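PDB 7CJ5: epimerase, which catalyses the manganese-dependent C3 epimerization of ketoses, most actively L-ribulose, including the interconversion of D-allulose and D-fructose. Local coordinates for residues G208-G213 / G241-E246; L151-R156 / A180-D185; A35-I40 / G276-F281. One frame throughout, in Å; residues are numbered along the deposited sequence.

All three contacts belong to one eight-stranded parallel barrel. Contacts 1 and 2, with centres about 11 Å apart, supply the four protein ligands of the manganese ion in the active site: His211 and Glu246 from contact 1 and Glu152 and Asp185 from contact 2. The ion also holds the D-fructose. The carboxylates of Glu246 and Asp185 come close there, Glu246 OE2 lying 2.7 Å from Asp185 OD2. Contact 3 has its centre about 11 Å from that of contact 1 and about 22 Å from that of contact 2, and joins the turn before strand 39-43 to outer helix 271-286. It is tied to contact 1 by Tyr39 OH, 2.6 Å from Thr244 OG1. Along the chain, contacts 1 and 2 both fall within the loop closed by contact 3.

Contact 1: G208-G213 / G241-E246. With MN (manganese (II) ion), chain C; FUD (D-fructose), chain D.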
loop_
_atom_site.group_PDB
_atom_site.type_symbol
_atom_site.label_atom_id
_atom_site.label_comp_id
_atom_site.label_asym_id
_atom_site.label_seq_id
_atom_site.Cartn_x
_atom_site.Cartn_y
_atom_site.Cartn_z
ATOM N N GLY A 208 17.583 13.029 4.561
ATOM C CA GLY A 208 18.725 12.515 5.340
ATOM C C GLY A 208 18.989 11.039 5.104
ATOM O O GLY A 208 20.053 10.567 5.514
ATOM N N TYR A 209 18.061 10.319 4.480
ATOM C CA TYR A 209 18.166 8.849 4.307
ATOM C C TYR A 209 17.236 8.392 3.183
ATOM O O TYR A 209 16.137 8.958 3.040
ATOM C CB TYR A 209 17.848 8.155 5.635
ATOM C CG TYR A 209 18.570 6.854 5.868
ATOM C CD1 TYR A 209 18.179 5.689 5.225
ATOM C CD2 TYR A 209 19.647 6.784 6.735
ATOM C CE1 TYR A 209 18.843 4.489 5.442
ATOM C CE2 TYR A 209 20.314 5.591 6.964
ATOM C CZ TYR A 209 19.908 4.437 6.322
ATOM O OH TYR A 209 20.566 3.264 6.570
ATOM N N VAL A 210 17.651 7.364 2.438
ATOM C CA VAL A 210 16.859 6.821 1.300
ATOM C C VAL A 210 16.771 5.294 1.388
ATOM O O VAL A 210 17.801 4.628 1.601
ATOM C CB VAL A 210 17.451 7.296 -0.037
ATOM C CG1 VAL A 210 16.829 6.570 -1.217
ATOM C CG2 VAL A 210 17.306 8.801 -0.190
ATOM N N HIS A 211 15.558 4.758 1.223
ATOM C CA HIS A 211 15.332 3.321 0.943
ATOM C C HIS A 211 14.926 3.144 -0.519
ATOM O O HIS A 211 14.052 3.889 -1.004
ATOM C CB HIS A 211 14.283 2.725 1.878
ATOM C CG HIS A 211 14.829 2.372 3.217
ATOM N ND1 HIS A 211 14.051 1.791 4.186
ATOM C CD2 HIS A 211 16.065 2.516 3.747
ATOM C CE1 HIS A 211 14.777 1.586 5.261
ATOM N NE2 HIS A 211 16.023 2.031 5.024
ATOM N N ILE A 212 15.555 2.166 -1.164
ATOM C CA ILE A 212 15.254 1.709 -2.545
ATOM C C ILE A 212 14.506 0.384 -2.455
ATOM O O ILE A 212 15.094 -0.624 -1.965
ATOM C CB ILE A 212 16.533 1.589 -3.381
ATOM C CG1 ILE A 212 17.336 2.893 -3.334
ATOM C CG2 ILE A 212 16.196 1.163 -4.800
ATOM C CD1 ILE A 212 16.565 4.117 -3.812
ATOM N N GLY A 213 13.254 0.404 -2.904
ATOM C CA GLY A 213 12.414 -0.791 -3.079
ATOM C C GLY A 213 11.564 -0.677 -4.337
ATOM O O GLY A 213 11.081 0.429 -4.634
ATOM N N GLY A 241 24.147 11.061 1.008
ATOM C CA GLY A 241 23.789 10.362 2.246
ATOM C C GLY A 241 23.525 8.891 1.978
ATOM O O GLY A 241 23.711 8.410 0.859
ATOM N N PRO A 242 23.082 8.155 3.016
ATOM C CA PRO A 242 22.799 6.731 2.899
ATOM C C PRO A 242 21.681 6.418 1.908
ATOM O O PRO A 242 20.668 7.105 1.891
ATOM C CB PRO A 242 22.364 6.321 4.315
ATOM C CG PRO A 242 22.943 7.399 5.201
ATOM C CD PRO A 242 22.877 8.659 4.374
ATOM N N ILE A 243 21.900 5.354 1.139
ATOM C CA ILE A 243 20.915 4.740 0.207
ATOM C C ILE A 243 20.966 3.233 0.460
ATOM O O ILE A 243 21.999 2.601 0.109
ATOM C CB ILE A 243 21.241 5.090 -1.256
ATOM C CG1 ILE A 243 21.295 6.601 -1.481
ATOM C CG2 ILE A 243 20.266 4.412 -2.202
ATOM C CD1 ILE A 243 21.715 6.982 -2.868
ATOM N N THR A 244 19.916 2.695 1.075
ATOM C CA THR A 244 19.792 1.257 1.416
ATOM C C THR A 244 18.833 0.575 0.444
ATOM O O THR A 244 17.734 1.115 0.212
ATOM C CB THR A 244 19.253 1.071 2.839
ATOM O OG1 THR A 244 20.203 1.569 3.784
ATOM C CG2 THR A 244 18.903 -0.368 3.139
ATOM N N PHE A 245 19.224 -0.586 -0.072
ATOM C CA PHE A 245 18.315 -1.517 -0.771
ATOM C C PHE A 245 17.657 -2.441 0.256
ATOM O O PHE A 245 18.352 -3.004 1.125
ATOM C CB PHE A 245 19.075 -2.360 -1.792
ATOM C CG PHE A 245 18.212 -3.469 -2.312
ATOM C CD1 PHE A 245 17.093 -3.188 -3.082
ATOM C CD2 PHE A 245 18.464 -4.785 -1.960
ATOM C CE1 PHE A 245 16.271 -4.208 -3.529
ATOM C CE2 PHE A 245 17.637 -5.798 -2.410
ATOM C CZ PHE A 245 16.541 -5.507 -3.189
ATOM N N GLU A 246 16.349 -2.642 0.147
ATOM C CA GLU A 246 15.663 -3.617 1.028
ATOM C C GLU A 246 14.567 -4.371 0.278
ATOM O O GLU A 246 13.985 -3.839 -0.690
ATOM C CB GLU A 246 15.096 -2.897 2.242
ATOM C CG GLU A 246 13.892 -2.057 1.914
ATOM C CD GLU A 246 13.371 -1.247 3.083
ATOM O OE1 GLU A 246 13.839 -1.470 4.219
ATOM O OE2 GLU A 246 12.513 -0.388 2.845
HETATM MN MN MN C . 11.849 1.271 3.960
HETATM C C1 FUD D . 8.741 -1.246 5.898
HETATM C C2 FUD D . 9.992 -0.545 5.443
HETATM C C3 FUD D . 11.268 -0.811 6.202
HETATM C C4 FUD D . 10.867 -0.678 7.658
HETATM C C5 FUD D . 11.852 -1.150 8.725
HETATM C C6 FUD D . 13.129 -1.795 8.223
HETATM O O1 FUD D . 7.758 -1.254 4.860
HETATM O O2 FUD D . 9.961 0.206 4.478
HETATM O O3 FUD D . 12.277 0.142 5.852
HETATM O O4 FUD D . 10.559 0.694 7.818
HETATM O O5 FUD D . 12.141 -0.071 9.612
HETATM O O6 FUD D . 13.896 -2.205 9.387
#
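Tyr209 lays one face of its ring against Pro242. CB of Pro242 sits 3.7 Å from the centroid of the Tyr209 ring and 20° off its normal, a CH-pi contact, and the two side chains cross at about a right angle. With a leucine in place of Tyr209, Pro242 would probably lose this flat face and Glu41, which the phenol hydroxyl binds, would be left without that partner.

Between the strands run four parallel-sheet hydrogen bonds: Val210 N to Pro242 O, Thr244 N to Val210 O (2.9 Å), Ile212 N to Thr244 O (2.8 Å) and Glu246 N to Ile212 O. Packing is tightest on the face carrying Val210, Ile212, Ile243 and Phe245, where Ile212 CG1 presses to 3.5 Å from Ile243 CG2. One step back it slackens: Val210 and Ile243 run side by side, with Val210 CB 4.2 Å from Ile243 CG1. Every touching residue is buried, so the contact has no solvent side.

On the other face, His211 lies alongside Thr244, CD2 being 3.6 Å from Thr244 CB. Glu41 takes a hydrogen bond from His211 NE2, consistent with a ring held so that ND1 faces the manganese, 2.3 Å away. Glu246 starts with CG between its backbone N and carbonyl carbon (chi1 73°) and then extends, bringing OE2 to 2.1 Å from the same ion; its carboxylate plane stands 68° from the His211 ring. Glu246 probably serves as a proton donor/acceptor in the epimerization.

The two strands form a beta-alpha-beta unit with helix 227-236, whose Phe227, Phe230 and Phe231 pack on Ile212. Helix 271-286 packs on Phe245, while strands 180-185 and 8-12 continue the barrel beyond strands 207-212 and 242-245.

Contact 2: L151-R156 / A180-D185; sequences LEVVNR and AFLHLD. With MN (manganese (II) ion), chain C; FUD (D-fructose), chain D.
Half of the protein ligands of the manganese site come from this contact: Glu152 and Asp185 meet at the C-terminal ends of neighbouring parallel strands of the barrel. Glu152 OE2 and Asp185 OD2 each bind the ion at 2.0 Å, and their carboxylate planes are only 8° apart. Glu152 reaches it with CG anti to the backbone N (chi1 -167°) and the chain extended beyond, leaving OE1 to accept a 2.6 Å hydrogen bond from O4 of the D-fructose. Asp185 uses its other oxygen, OD1, to cap Tyr187 N at the start of helix 186-192, which steadies the carboxylate.

Strands 148-152 and 180-185 belong to a beta-alpha-beta unit crossing through helix 165-175. Leu151 N donates to Phe181 O (2.9 Å), His183 N to Leu151 O, and Val153 N to His183 O. The His183 ring stacks on Glu152, which probably acts as a proton donor/acceptor: Glu152 CG sits 3.5 Å from the centroid of the His183 ring, and carboxylate and ring planes are 10° apart. A hydrogen bond between His183 ND1 and Gly110 N keeps the ring from turning. Away from the metal, Val153 CG2 meets Leu182 CD1 at 3.5 Å.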
loop_
_atom_site.group_PDB
_atom_site.type_symbol
_atom_site.label_atom_id
_atom_site.label_comp_id
_atom_site.label_asym_id
_atom_site.label_seq_id
_atom_site.Cartn_x
_atom_site.Cartn_y
_atom_site.Cartn_z
ATOM N N LEU A 151 13.302 10.131 9.807
ATOM C CA LEU A 151 11.918 9.637 10.011
ATOM C C LEU A 151 11.385 9.119 8.676
ATOM O O LEU A 151 11.223 9.933 7.730
ATOM C CB LEU A 151 11.048 10.773 10.535
ATOM C CG LEU A 151 11.588 11.512 11.754
ATOM C CD1 LEU A 151 10.625 12.600 12.172
ATOM C CD2 LEU A 151 11.835 10.573 12.913
ATOM N N GLU A 152 11.158 7.812 8.599
ATOM C CA GLU A 152 10.788 7.137 7.336
ATOM C C GLU A 152 9.294 7.307 7.077
ATOM O O GLU A 152 8.488 6.695 7.788
ATOM C CB GLU A 152 11.126 5.654 7.360
ATOM C CG GLU A 152 11.031 5.042 5.978
ATOM C CD GLU A 152 11.288 3.549 5.911
ATOM O OE1 GLU A 152 11.568 2.950 6.963
ATOM O OE2 GLU A 152 11.222 2.997 4.792
ATOM N N VAL A 153 8.957 8.087 6.051
ATOM C CA VAL A 153 7.560 8.213 5.558
ATOM C C VAL A 153 7.174 6.854 4.968
ATOM O O VAL A 153 7.922 6.347 4.109
ATOM C CB VAL A 153 7.448 9.373 4.554
ATOM C CG1 VAL A 153 6.087 9.411 3.888
ATOM C CG2 VAL A 153 7.748 10.698 5.246
ATOM N N VAL A 154 6.075 6.260 5.434
ATOM C CA VAL A 154 5.604 4.952 4.896
ATOM C C VAL A 154 4.132 5.083 4.503
ATOM O O VAL A 154 3.486 6.100 4.848
ATOM C CB VAL A 154 5.890 3.769 5.846
ATOM C CG1 VAL A 154 7.390 3.610 6.070
ATOM C CG2 VAL A 154 5.161 3.864 7.180
ATOM N N ASN A 155 3.647 4.108 3.738
ATOM C CA ASN A 155 2.312 4.163 3.103
ATOM C C ASN A 155 1.243 4.018 4.195
ATOM O O ASN A 155 1.586 3.638 5.337
ATOM C CB ASN A 155 2.206 3.133 1.976
ATOM C CG ASN A 155 2.100 1.702 2.461
ATOM O OD1 ASN A 155 1.122 1.343 3.113
ATOM N ND2 ASN A 155 3.078 0.873 2.123
ATOM N N ARG A 156 -0.002 4.317 3.829
ATOM C CA ARG A 156 -1.206 4.348 4.698
ATOM C C ARG A 156 -1.378 3.056 5.514
ATOM O O ARG A 156 -1.934 3.136 6.619
ATOM C CB ARG A 156 -2.419 4.609 3.806
ATOM C CG ARG A 156 -2.682 3.524 2.771
ATOM C CD ARG A 156 -3.734 3.966 1.767
ATOM N NE ARG A 156 -3.322 5.180 1.084
ATOM C CZ ARG A 156 -4.104 5.938 0.329
ATOM N NH1 ARG A 156 -5.366 5.605 0.125
ATOM N NH2 ARG A 156 -3.606 7.025 -0.238
ATOM N N ALA A 180 17.450 15.983 13.058
ATOM C CA ALA A 180 16.248 15.242 12.608
ATOM C C ALA A 180 16.033 15.500 11.115
ATOM O O ALA A 180 16.070 16.693 10.691
ATOM C CB ALA A 180 15.046 15.628 13.435
ATOM N N PHE A 181 15.842 14.432 10.341
ATOM C CA PHE A 181 15.810 14.470 8.859
ATOM C C PHE A 181 14.623 13.650 8.351
ATOM O O PHE A 181 14.079 12.821 9.117
ATOM C CB PHE A 181 17.112 13.926 8.267
ATOM C CG PHE A 181 18.329 14.786 8.499
ATOM C CD1 PHE A 181 19.060 14.678 9.669
ATOM C CD2 PHE A 181 18.750 15.693 7.542
ATOM C CE1 PHE A 181 20.178 15.467 9.886
ATOM C CE2 PHE A 181 19.870 16.485 7.756
ATOM C CZ PHE A 181 20.579 16.374 8.933
ATOM N N LEU A 182 14.237 13.907 7.099
ATOM C CA LEU A 182 13.265 13.092 6.333
ATOM C C LEU A 182 13.986 11.853 5.791
ATOM O O LEU A 182 15.164 11.960 5.347
ATOM C CB LEU A 182 12.687 13.924 5.185
ATOM C CG LEU A 182 11.558 13.259 4.399
ATOM C CD1 LEU A 182 10.301 13.157 5.244
ATOM C CD2 LEU A 182 11.283 14.024 3.117
ATOM N N HIS A 183 13.275 10.729 5.798
ATOM C CA HIS A 183 13.685 9.444 5.189
ATOM C C HIS A 183 12.589 9.046 4.191
ATOM O O HIS A 183 11.417 8.953 4.595
ATOM C CB HIS A 183 13.997 8.465 6.325
ATOM C CG HIS A 183 14.260 7.059 5.913
ATOM N ND1 HIS A 183 14.404 6.048 6.846
ATOM C CD2 HIS A 183 14.376 6.486 4.699
ATOM C CE1 HIS A 183 14.614 4.911 6.217
ATOM N NE2 HIS A 183 14.595 5.155 4.896
ATOM N N LEU A 184 12.951 8.941 2.912
ATOM C CA LEU A 184 12.029 8.566 1.813
ATOM C C LEU A 184 12.344 7.144 1.348
ATOM O O LEU A 184 13.513 6.744 1.369
ATOM C CB LEU A 184 12.155 9.558 0.656
ATOM C CG LEU A 184 11.500 10.920 0.864
ATOM C CD1 LEU A 184 11.776 11.833 -0.325
ATOM C CD2 LEU A 184 9.999 10.781 1.097
ATOM N N ASP A 185 11.306 6.435 0.921
ATOM C CA ASP A 185 11.359 5.018 0.490
ATOM C C ASP A 185 10.546 4.892 -0.798
ATOM O O ASP A 185 9.342 5.178 -0.750
ATOM C CB ASP A 185 10.804 4.125 1.596
ATOM C CG ASP A 185 10.820 2.646 1.255
ATOM O OD1 ASP A 185 10.559 2.318 0.088
ATOM O OD2 ASP A 185 11.083 1.830 2.169
HETATM MN MN MN C . 11.849 1.271 3.960
HETATM C C1 FUD D . 8.741 -1.246 5.898
HETATM C C2 FUD D . 9.992 -0.545 5.443
HETATM C C3 FUD D . 11.268 -0.811 6.202
HETATM C C4 FUD D . 10.867 -0.678 7.658
HETATM C C5 FUD D . 11.852 -1.150 8.725
HETATM C C6 FUD D . 13.129 -1.795 8.223
HETATM O O1 FUD D . 7.758 -1.254 4.860
HETATM O O2 FUD D . 9.961 0.206 4.478
HETATM O O3 FUD D . 12.277 0.142 5.852
HETATM O O4 FUD D . 10.559 0.694 7.818
HETATM O O5 FUD D . 12.141 -0.071 9.612
HETATM O O6 FUD D . 13.896 -2.205 9.387
HETATM O O HOH W 1 8.698 7.363 1.634
#

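Contact 3: A35-I40 / G276-F281; sequences AGYDYI and GKALEF. With BDF (beta-D-fructopyranose), chain F.
Apolar contact carries most of this junction, with Leu279 as its centre. One methyl, CD2, rides over the middle of the Tyr37 ring, 4.0 Å from the ring centroid and 11° off the ring normal, which makes it a CH-pi contact. The two side chains slide past each other in opposite directions, so that Leu279 CB ends beside the phenol end, 3.7 Å from Tyr37 CZ. With CG anti to its backbone N (chi1 -175°), Leu279 also brings CD2 against the backbone of the facing turn, 3.4 Å from Ala35 O. Nearby, Ala35 CB rests on the backbone of Gly276, where the helix carries no side chain, at 4.0 Å from Gly276 N. Phe245 of strand 242-245 touches both Tyr37 and Ala278.

Polar links are few, and no direct hydrogen bond joins the segments. One water bridges them, donating to Ala35 O at 3.0 Å and to Gly276 O at 2.7 Å. The Tyr37 hydroxyl bonds instead to Ala275 O, which holds the phenol end of the ring while Leu279 covers one face.

Asp38 takes no part in the packing against the helix but binds a beta-D-fructopyranose beside it, accepting from O4 with OD1 at 2.6 Å and from O3 with OD2; OD2 also bonds to Tyr9 N. This sugar is distinct from the D-fructose at the manganese.

Gly36, with its positive phi of 99°, ends helix 22-35 in a Schellman motif, and the chain then turns into strand 39-43. Helix 271-286 packs against this turn, the kind of alpha-layer contact found around a TIM barrel.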
loop_
_atom_site.group_PDB
_atom_site.type_symbol
_atom_site.label_atom_id
_atom_site.label_comp_id
_atom_site.label_asym_id
_atom_site.label_seq_id
_atom_site.Cartn_x
_atom_site.Cartn_y
_atom_site.Cartn_z
ATOM N N ALA A 35 28.117 -8.171 -1.626
ATOM C CA ALA A 35 27.312 -7.525 -2.684
ATOM C C ALA A 35 27.937 -6.181 -3.064
ATOM O O ALA A 35 27.505 -5.621 -4.079
ATOM C CB ALA A 35 25.883 -7.363 -2.239
ATOM N N GLY A 36 28.879 -5.682 -2.251
ATOM C CA GLY A 36 29.687 -4.481 -2.540
ATOM C C GLY A 36 29.152 -3.240 -1.851
ATOM O O GLY A 36 29.601 -2.116 -2.196
ATOM N N TYR A 37 28.231 -3.414 -0.904
ATOM C CA TYR A 37 27.687 -2.312 -0.073
ATOM C C TYR A 37 28.776 -1.763 0.853
ATOM O O TYR A 37 29.722 -2.497 1.205
ATOM C CB TYR A 37 26.457 -2.775 0.703
ATOM C CG TYR A 37 25.276 -3.092 -0.178
ATOM C CD1 TYR A 37 24.479 -2.080 -0.687
ATOM C CD2 TYR A 37 24.991 -4.394 -0.548
ATOM C CE1 TYR A 37 23.400 -2.357 -1.506
ATOM C CE2 TYR A 37 23.917 -4.691 -1.371
ATOM C CZ TYR A 37 23.114 -3.668 -1.848
ATOM O OH TYR A 37 22.065 -3.945 -2.673
ATOM N N ASP A 38 28.639 -0.479 1.191
ATOM C CA ASP A 38 29.545 0.279 2.091
ATOM C C ASP A 38 29.154 0.027 3.549
ATOM O O ASP A 38 30.039 0.131 4.435
ATOM C CB ASP A 38 29.474 1.775 1.778
ATOM C CG ASP A 38 29.801 2.084 0.332
ATOM O OD1 ASP A 38 30.901 1.697 -0.103
ATOM O OD2 ASP A 38 28.960 2.714 -0.338
ATOM N N TYR A 39 27.881 -0.284 3.799
ATOM C CA TYR A 39 27.357 -0.462 5.175
ATOM C C TYR A 39 26.223 -1.482 5.158
ATOM O O TYR A 39 25.649 -1.777 4.089
ATOM C CB TYR A 39 26.917 0.870 5.797
ATOM C CG TYR A 39 25.673 1.492 5.211
ATOM C CD1 TYR A 39 25.752 2.375 4.146
ATOM C CD2 TYR A 39 24.415 1.197 5.712
ATOM C CE1 TYR A 39 24.619 2.946 3.596
ATOM C CE2 TYR A 39 23.269 1.764 5.175
ATOM C CZ TYR A 39 23.371 2.632 4.105
ATOM O OH TYR A 39 22.251 3.169 3.546
ATOM N N ILE A 40 25.949 -2.026 6.336
ATOM C CA ILE A 40 24.733 -2.835 6.608
ATOM C C ILE A 40 23.800 -1.971 7.453
ATOM O O ILE A 40 24.283 -1.283 8.383
ATOM C CB ILE A 40 25.066 -4.170 7.298
ATOM C CG1 ILE A 40 23.796 -4.987 7.549
ATOM C CG2 ILE A 40 25.864 -3.954 8.576
ATOM C CD1 ILE A 40 24.058 -6.461 7.684
ATOM N N GLY A 276 23.015 -8.077 -4.983
ATOM C CA GLY A 276 24.074 -7.769 -5.968
ATOM C C GLY A 276 23.510 -7.033 -7.171
ATOM O O GLY A 276 24.038 -5.954 -7.523
ATOM N N LYS A 277 22.462 -7.586 -7.778
ATOM C CA LYS A 277 21.760 -6.969 -8.932
ATOM C C LYS A 277 21.187 -5.605 -8.521
ATOM O O LYS A 277 21.227 -4.665 -9.334
ATOM C CB LYS A 277 20.638 -7.887 -9.422
ATOM C CG LYS A 277 21.088 -9.220 -10.005
ATOM C CD LYS A 277 21.695 -9.105 -11.370
ATOM C CE LYS A 277 21.798 -10.437 -12.085
ATOM N NZ LYS A 277 22.440 -10.280 -13.408
ATOM N N ALA A 278 20.645 -5.492 -7.309
ATOM C CA ALA A 278 20.026 -4.236 -6.827
ATOM C C ALA A 278 21.088 -3.136 -6.798
ATOM O O ALA A 278 20.797 -2.021 -7.279
ATOM C CB ALA A 278 19.405 -4.426 -5.472
ATOM N N LEU A 279 22.273 -3.414 -6.244
ATOM C CA LEU A 279 23.319 -2.366 -6.128
ATOM C C LEU A 279 23.790 -1.985 -7.535
ATOM O O LEU A 279 24.006 -0.782 -7.771
ATOM C CB LEU A 279 24.474 -2.834 -5.236
ATOM C CG LEU A 279 25.542 -1.770 -4.973
ATOM C CD1 LEU A 279 24.928 -0.501 -4.391
ATOM C CD2 LEU A 279 26.617 -2.302 -4.048
ATOM N N GLU A 280 23.934 -2.949 -8.448
ATOM C CA GLU A 280 24.304 -2.652 -9.862
ATOM C C GLU A 280 23.281 -1.677 -10.447
ATOM O O GLU A 280 23.693 -0.668 -11.040
ATOM C CB GLU A 280 24.391 -3.919 -10.715
ATOM C CG GLU A 280 25.577 -4.785 -10.359
ATOM C CD GLU A 280 25.912 -5.858 -11.376
ATOM O OE1 GLU A 280 25.170 -5.980 -12.380
ATOM O OE2 GLU A 280 26.913 -6.568 -11.156
ATOM N N PHE A 281 21.993 -1.963 -10.258
ATOM C CA PHE A 281 20.854 -1.134 -10.737
ATOM C C PHE A 281 20.954 0.276 -10.140
ATOM O O PHE A 281 20.853 1.267 -10.886
ATOM C CB PHE A 281 19.535 -1.821 -10.378
ATOM C CG PHE A 281 18.306 -1.106 -10.876
ATOM C CD1 PHE A 281 17.749 -0.070 -10.140
ATOM C CD2 PHE A 281 17.728 -1.441 -12.090
ATOM C CE1 PHE A 281 16.619 0.595 -10.590
ATOM C CE2 PHE A 281 16.600 -0.765 -12.543
ATOM C CZ PHE A 281 16.047 0.245 -11.790
HETATM C C1 BDF F . 29.870 6.304 -3.422
HETATM C C2 BDF F . 31.050 5.380 -3.683
HETATM C C3 BDF F . 31.200 4.308 -2.589
HETATM C C4 BDF F . 32.498 3.537 -2.794
HETATM C C5 BDF F . 33.676 4.496 -2.808
HETATM C C6 BDF F . 33.452 5.555 -3.870
HETATM O O1 BDF F . 29.656 7.112 -4.572
HETATM O O2 BDF F . 30.893 4.720 -4.916
HETATM O O3 BDF F . 30.087 3.422 -2.645
HETATM O O4 BDF F . 32.663 2.562 -1.763
HETATM O O5 BDF F . 33.811 5.130 -1.533
HETATM O O6 BDF F . 32.197 6.234 -3.690
HETATM O O HOH W 2 26.577 -5.431 -6.911
#